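Local coordinates for protein EchA16_2 (Mycobacterium avium subsp. paratuberculosis, PDB 3QYR) that probably catalyses the reversible hydration of 2-enoyl-CoA thioesters to 3-hydroxyacyl-CoA, at residues A[19-24]-A[42-47]; A[57-62]-A[180-185]. One frame throughout, in Å; residues are numbered along the deposited sequence.

Contact 1 (A[19-24]-A[42-47])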
ATOM      1  N   ARG A  19      21.290 -26.697  11.241  1.00 12.93           N
ATOM      2  CA  ARG A  19      21.894 -26.120  12.458  1.00 12.52           C
ATOM      3  C   ARG A  19      20.834 -25.796  13.486  1.00 11.63           C
ATOM      4  O   ARG A  19      19.883 -25.075  13.195  1.00 10.37           O
ATOM      5  CB  ARG A  19      22.674 -24.856  12.130  1.00 12.51           C
ATOM      6  CG  ARG A  19      23.132 -24.073  13.355  1.00 13.44           C
ATOM      7  CD  ARG A  19      24.203 -23.066  13.030  1.00 13.13           C
ATOM      8  NE  ARG A  19      25.345 -23.758  12.450  1.00 15.79           N
ATOM      9  CZ  ARG A  19      26.318 -23.172  11.764  1.00 15.61           C
ATOM     10  NH1 ARG A  19      26.304 -21.867  11.584  1.00 15.03           N
ATOM     11  NH2 ARG A  19      27.312 -23.905  11.250  1.00 16.14           N
ATOM     12  N   THR A  20      21.011 -26.320  14.694  1.00 11.79           N
ATOM     13  CA  THR A  20      20.039 -26.100  15.777  1.00 11.50           C
ATOM     14  C   THR A  20      20.644 -25.143  16.765  1.00 11.26           C
ATOM     15  O   THR A  20      21.743 -25.391  17.240  1.00 11.94           O
ATOM     16  CB  THR A  20      19.659 -27.417  16.532  1.00 11.34           C
ATOM     17  OG1 THR A  20      19.137 -28.391  15.611  1.00 11.36           O
ATOM     18  CG2 THR A  20      18.661 -27.135  17.625  1.00  9.31           C
ATOM     19  N   LEU A  21      19.923 -24.066  17.060  1.00 10.94           N
ATOM     20  CA  LEU A  21      20.344 -23.047  18.019  1.00 11.33           C
ATOM     21  C   LEU A  21      19.456 -23.115  19.281  1.00 11.10           C
ATOM     22  O   LEU A  21      18.269 -22.806  19.239  1.00 10.68           O
ATOM     23  CB  LEU A  21      20.265 -21.639  17.397  1.00 10.64           C
ATOM     24  CG  LEU A  21      21.076 -21.294  16.129  1.00 11.64           C
ATOM     25  CD1 LEU A  21      20.682 -19.891  15.561  1.00  9.88           C
ATOM     26  CD2 LEU A  21      22.602 -21.378  16.337  1.00  8.66           C
ATOM     27  N   THR A  22      20.049 -23.485  20.408  1.00 11.60           N
ATOM     28  CA  THR A  22      19.288 -23.683  21.643  1.00 11.39           C
ATOM     29  C   THR A  22      19.608 -22.594  22.633  1.00 11.19           C
ATOM     30  O   THR A  22      20.736 -22.547  23.128  1.00 10.64           O
ATOM     31  CB  THR A  22      19.590 -25.048  22.282  1.00 11.42           C
ATOM     32  OG1 THR A  22      19.372 -26.081  21.318  1.00 10.84           O
ATOM     33  CG2 THR A  22      18.668 -25.291  23.448  1.00 11.36           C
ATOM     34  N   LEU A  23      18.620 -21.727  22.910  1.00 11.40           N
ATOM     35  CA  LEU A  23      18.743 -20.698  23.970  1.00 11.72           C
ATOM     36  C   LEU A  23      18.968 -21.473  25.266  1.00 12.37           C
ATOM     37  O   LEU A  23      18.181 -22.359  25.594  1.00 13.28           O
ATOM     38  CB  LEU A  23      17.478 -19.808  24.070  1.00 11.40           C
ATOM     39  CG  LEU A  23      16.965 -18.974  22.858  1.00 10.46           C
ATOM     40  CD1 LEU A  23      15.555 -18.477  23.084  1.00  6.82           C
ATOM     41  CD2 LEU A  23      17.856 -17.778  22.501  1.00  7.13           C
ATOM     42  N   ASN A  24      20.041 -21.188  25.985  1.00 13.04           N
ATOM     43  CA  ASN A  24      20.490 -22.087  27.055  1.00 13.59           C
ATOM     44  C   ASN A  24      20.845 -21.374  28.367  1.00 14.38           C
ATOM     45  O   ASN A  24      21.989 -21.397  28.829  1.00 13.80           O
ATOM     46  CB  ASN A  24      21.668 -22.911  26.564  1.00 13.56           C
ATOM     47  CG  ASN A  24      21.973 -24.092  27.462  1.00 13.77           C
ATOM     48  OD1 ASN A  24      21.077 -24.848  27.835  1.00 15.04           O
ATOM     49  ND2 ASN A  24      23.247 -24.265  27.805  1.00 11.25           N
ATOM     50  N   GLY A  42      23.829 -12.950  16.326  1.00 15.28           N
ATOM     51  CA  GLY A  42      25.093 -13.219  15.632  1.00 15.76           C
ATOM     52  C   GLY A  42      25.046 -14.586  14.960  1.00 15.72           C
ATOM     53  O   GLY A  42      25.427 -14.723  13.796  1.00 15.65           O
ATOM     54  N   ALA A  43      24.535 -15.587  15.686  1.00 15.32           N
ATOM     55  CA  ALA A  43      24.409 -16.950  15.153  1.00 15.19           C
ATOM     56  C   ALA A  43      23.451 -17.049  13.958  1.00 14.87           C
ATOM     57  O   ALA A  43      23.680 -17.836  13.047  1.00 14.94           O
ATOM     58  CB  ALA A  43      23.993 -17.917  16.247  1.00 14.19           C
ATOM     59  N   LEU A  44      22.375 -16.282  13.953  1.00 15.06           N
ATOM     60  CA  LEU A  44      21.491 -16.304  12.786  1.00 15.52           C
ATOM     61  C   LEU A  44      22.259 -15.720  11.576  1.00 16.16           C
ATOM     62  O   LEU A  44      22.216 -16.248  10.464  1.00 15.47           O
ATOM     63  CB  LEU A  44      20.182 -15.560  13.055  1.00 15.03           C
ATOM     64  CG  LEU A  44      19.112 -16.226  13.959  1.00 14.91           C
ATOM     65  CD1 LEU A  44      17.946 -15.247  14.131  1.00 14.51           C
ATOM     66  CD2 LEU A  44      18.578 -17.544  13.430  1.00 12.74           C
ATOM     67  N   ALA A  45      23.013 -14.661  11.822  1.00 16.97           N
ATOM     68  CA  ALA A  45      23.734 -14.017  10.759  1.00 17.91           C
ATOM     69  C   ALA A  45      24.685 -15.007  10.139  1.00 18.89           C
ATOM     70  O   ALA A  45      24.630 -15.201   8.931  1.00 20.16           O
ATOM     71  CB  ALA A  45      24.474 -12.770  11.253  1.00 17.64           C
ATOM     72  N   ASP A  46      25.532 -15.630  10.956  1.00 19.49           N
ATOM     73  CA  ASP A  46      26.511 -16.608  10.483  1.00 20.67           C
ATOM     74  C   ASP A  46      25.879 -17.737   9.648  1.00 19.90           C
ATOM     75  O   ASP A  46      26.414 -18.108   8.611  1.00 19.97           O
ATOM     76  CB  ASP A  46      27.289 -17.214  11.682  1.00 21.54           C
ATOM     77  CG  ASP A  46      28.123 -16.167  12.434  1.00 24.53           C
ATOM     78  OD1 ASP A  46      28.336 -15.078  11.862  1.00 28.23           O
ATOM     79  OD2 ASP A  46      28.563 -16.413  13.593  1.00 27.76           O
ATOM     80  N   ALA A  47      24.745 -18.268  10.111  1.00 18.71           N
ATOM     81  CA  ALA A  47      24.078 -19.372   9.441  1.00 17.99           C
ATOM     82  C   ALA A  47      23.745 -19.046   7.982  1.00 18.02           C
ATOM     83  O   ALA A  47      23.864 -19.895   7.083  1.00 17.18           O
ATOM     84  CB  ALA A  47      22.848 -19.773  10.188  1.00 16.78           C
TER
HETATM   85  O   HOH W   1      25.365 -20.139  13.310  1.00 15.53           O
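L21 and A43 meet where strand 18-23 packs against helix 34-49, the first strand and the helix of a beta-alpha-beta unit in the crotonase fold that strand 55-60 completes. The two delta methyls of L21 straddle the small A43 side chain: CD2 of L21 lies 3.7 Å and CD1 of L21 3.9 Å from CB of A43. CD1 also reaches the next residue of the helix, standing 3.8 Å from CD2 of L44. L44 sets out from the helix away from the strand, but its end swings back, and the two leucines cross at a slant. Strand and helix segments run almost exactly antiparallel (176°) with axes 10.4 Å apart, a spacing bridged by one leucine set against an alanine.

Two residues back along the strand and about one turn on along the helix, R19 and A47 are the nearest CA pair. The arginine's CG is anti to the backbone N (chi1 170°) and the chain stays extended until it bends at chi3, which brings the guanidinium obliquely to the helix backbone, NH1 of R19 lying 4.0 Å from CA of A47. Two further partners hold the group: the hydroxyl of T14 at NE, and D50, just beyond the helix, in a salt bridge at NH2. V56 of strand 55-60 packs on both L21 and A47, and S12 of strand 10-15 lies against R19 and L21. The remaining link between the segments is a water, which accepts from NH1 of R19 at 2.6 Å and donates to the carbonyl O of A43 at 2.9 Å.

Contact 2 (A[57-62]-A[180-185])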
ATOM      1  N   ILE A  57      17.046 -24.380  13.009  1.00  9.66           N
ATOM      2  CA  ILE A  57      15.984 -24.674  13.960  1.00  9.78           C
ATOM      3  C   ILE A  57      16.316 -23.896  15.220  1.00 10.05           C
ATOM      4  O   ILE A  57      17.430 -24.010  15.692  1.00 10.10           O
ATOM      5  CB  ILE A  57      15.925 -26.186  14.351  1.00 10.11           C
ATOM      6  CG1 ILE A  57      15.437 -27.048  13.185  1.00  9.69           C
ATOM      7  CG2 ILE A  57      15.032 -26.400  15.588  1.00  8.26           C
ATOM      8  CD1 ILE A  57      15.483 -28.568  13.455  1.00  6.57           C
ATOM      9  N   ILE A  58      15.374 -23.132  15.777  1.00  9.97           N
ATOM     10  CA  ILE A  58      15.619 -22.489  17.056  1.00  9.82           C
ATOM     11  C   ILE A  58      14.698 -23.098  18.085  1.00 10.33           C
ATOM     12  O   ILE A  58      13.585 -23.491  17.761  1.00 10.60           O
ATOM     13  CB  ILE A  58      15.513 -20.933  17.019  1.00 10.15           C
ATOM     14  CG1 ILE A  58      14.067 -20.425  16.964  1.00  9.76           C
ATOM     15  CG2 ILE A  58      16.388 -20.354  15.873  1.00  8.47           C
ATOM     16  CD1 ILE A  58      13.991 -18.843  17.014  1.00  6.45           C
ATOM     17  N   THR A  59      15.204 -23.245  19.307  1.00 10.78           N
ATOM     18  CA  THR A  59      14.457 -23.864  20.396  1.00 10.63           C
ATOM     19  C   THR A  59      15.084 -23.397  21.688  1.00 10.72           C
ATOM     20  O   THR A  59      16.090 -22.660  21.657  1.00 10.37           O
ATOM     21  CB  THR A  59      14.488 -25.425  20.325  1.00 11.21           C
ATOM     22  OG1 THR A  59      13.505 -25.972  21.221  1.00 11.66           O
ATOM     23  CG2 THR A  59      15.856 -25.969  20.669  1.00  8.99           C
ATOM     24  N   GLY A  60      14.502 -23.838  22.805  1.00 10.77           N
ATOM     25  CA  GLY A  60      14.993 -23.483  24.140  1.00 11.46           C
ATOM     26  C   GLY A  60      15.256 -24.662  25.059  1.00 12.09           C
ATOM     27  O   GLY A  60      14.700 -25.761  24.881  1.00 11.81           O
ATOM     28  N   ALA A  61      16.093 -24.415  26.066  1.00 12.48           N
ATOM     29  CA  ALA A  61      16.406 -25.422  27.082  1.00 12.68           C
ATOM     30  C   ALA A  61      15.209 -25.503  28.034  1.00 13.49           C
ATOM     31  O   ALA A  61      14.753 -24.482  28.566  1.00 12.96           O
ATOM     32  CB  ALA A  61      17.654 -25.042  27.815  1.00 11.52           C
ATOM     33  N   ASP A  62      14.699 -26.712  28.251  1.00 14.36           N
ATOM     34  CA  ASP A  62      13.498 -26.891  29.078  1.00 15.35           C
ATOM     35  C   ASP A  62      13.663 -26.194  30.429  1.00 15.70           C
ATOM     36  O   ASP A  62      14.789 -26.093  30.929  1.00 15.81           O
ATOM     37  CB  ASP A  62      13.171 -28.387  29.247  1.00 15.67           C
ATOM     38  CG  ASP A  62      12.453 -28.975  28.019  1.00 17.80           C
ATOM     39  OD1 ASP A  62      12.116 -28.217  27.066  1.00 17.55           O
ATOM     40  OD2 ASP A  62      12.210 -30.205  27.995  1.00 20.87           O
ATOM     41  N   ASP A 180       8.202 -35.006  24.154  1.00 19.16           N
ATOM     42  CA  ASP A 180       9.436 -35.745  23.810  1.00 20.53           C
ATOM     43  C   ASP A 180       9.608 -36.020  22.310  1.00 20.23           C
ATOM     44  O   ASP A 180      10.623 -36.585  21.899  1.00 21.05           O
ATOM     45  CB  ASP A 180       9.609 -37.049  24.631  1.00 21.74           C
ATOM     46  CG  ASP A 180       8.485 -38.066  24.412  1.00 25.86           C
ATOM     47  OD1 ASP A 180       7.833 -38.111  23.344  1.00 29.74           O
ATOM     48  OD2 ASP A 180       8.238 -38.848  25.349  1.00 32.79           O
ATOM     49  N   GLN A 181       8.626 -35.627  21.500  1.00 19.43           N
ATOM     50  CA  GLN A 181       8.736 -35.707  20.049  1.00 18.87           C
ATOM     51  C   GLN A 181       9.119 -34.354  19.408  1.00 17.52           C
ATOM     52  O   GLN A 181       9.318 -34.292  18.190  1.00 15.92           O
ATOM     53  CB  GLN A 181       7.418 -36.200  19.444  1.00 19.19           C
ATOM     54  CG  GLN A 181       6.962 -37.621  19.892  1.00 21.80           C
ATOM     55  CD  GLN A 181       5.645 -38.063  19.207  1.00 24.86           C
ATOM     56  OE1 GLN A 181       5.403 -37.713  18.042  1.00 27.99           O
ATOM     57  NE2 GLN A 181       4.794 -38.811  19.928  1.00 23.39           N
ATOM     58  N   LEU A 182       9.242 -33.290  20.214  1.00 16.76           N
ATOM     59  CA  LEU A 182       9.334 -31.938  19.644  1.00 16.26           C
ATOM     60  C   LEU A 182      10.458 -31.798  18.622  1.00 16.43           C
ATOM     61  O   LEU A 182      10.210 -31.378  17.486  1.00 16.35           O
ATOM     62  CB  LEU A 182       9.470 -30.856  20.713  1.00 15.73           C
ATOM     63  CG  LEU A 182       9.679 -29.429  20.167  1.00 14.95           C
ATOM     64  CD1 LEU A 182       8.541 -28.975  19.273  1.00 12.06           C
ATOM     65  CD2 LEU A 182       9.876 -28.426  21.303  1.00 14.09           C
ATOM     66  N   LEU A 183      11.689 -32.142  19.006  1.00 16.68           N
ATOM     67  CA  LEU A 183      12.800 -31.968  18.087  1.00 16.49           C
ATOM     68  C   LEU A 183      12.721 -32.936  16.910  1.00 16.27           C
ATOM     69  O   LEU A 183      13.030 -32.560  15.778  1.00 16.53           O
ATOM     70  CB  LEU A 183      14.138 -32.046  18.815  1.00 16.92           C
ATOM     71  CG  LEU A 183      14.446 -30.707  19.517  1.00 18.30           C
ATOM     72  CD1 LEU A 183      15.727 -30.800  20.273  1.00 20.63           C
ATOM     73  CD2 LEU A 183      14.542 -29.579  18.537  1.00 17.05           C
ATOM     74  N   GLY A 184      12.269 -34.162  17.166  1.00 15.97           N
ATOM     75  CA  GLY A 184      11.986 -35.120  16.107  1.00 15.38           C
ATOM     76  C   GLY A 184      11.101 -34.537  15.012  1.00 14.75           C
ATOM     77  O   GLY A 184      11.316 -34.774  13.827  1.00 14.16           O
ATOM     78  N   ALA A 185      10.110 -33.752  15.408  1.00 14.35           N
ATOM     79  CA  ALA A 185       9.138 -33.235  14.457  1.00 13.89           C
ATOM     80  C   ALA A 185       9.746 -32.049  13.666  1.00 13.56           C
ATOM     81  O   ALA A 185       9.506 -31.911  12.455  1.00 13.92           O
ATOM     82  CB  ALA A 185       7.838 -32.886  15.161  1.00 12.65           C
TER
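Strand 55-60 ends at G60, and the chain continues as a loop through A61 and D62; facing it, 180-181 are the end of a 3-10 segment that leads directly into helix 182-195. The backbones remain well separated, T59 and L183 being closest with their CA atoms 8.6 Å apart, so side chains alone span the gap. The helix start is marked by the bond from the backbone N of A185 to O of Q181 (2.9 Å).

Alternate residues of the strand, I57 and T59, direct their side chains to the helix, while I58 turns to the other face of the sheet. L183 makes the largest single contribution. Its CG sits beside its own backbone N (chi1 -80°), and chi2 (178°) leaves CD1 to continue the chain outward and turns the other methyl to the strand: CD2 of L183 is 4.4 Å from CG2 of I57 and 4.4 Å from CG2 of T59. L182, one residue earlier, approaches the other branch of the threonine, its CD2 4.4 Å from OG1 of T59. I57 also packs on A186 and Q187 farther along the helix, and L182 on A97 of the adjoining strand, which sets this helix across one face of the six-stranded sheet of the crotonase fold.

All the approaches lie at 4.4 Å, a loose, mainly apolar touch. The one polar atom in it, OG1 of T59, directs its proton to the carbonyl O of A97 on the adjoining strand, and what T59 offers to L183 is its methyl.

Overall arrangement
From the N terminus, the chain runs along strand 18-23, turns into helix 34-49, and contact 1 closes this short loop of 17 residues by bringing the helix back over its strand. It then enters strand 55-60, where contact 2 opens; that contact closes only after 117 more residues, when helix 182-195 begins. The two loops follow in series, neither nesting nor crossing. They join at the sheet, where strands 18-23 and 55-60 are parallel neighbours: N of L21 lies 2.8 Å from O of I57 in a probable hydrogen bond. Contact 1 packs helix 34-49 on one face of this sheet, and contact 2 packs helix 182-195 on the other.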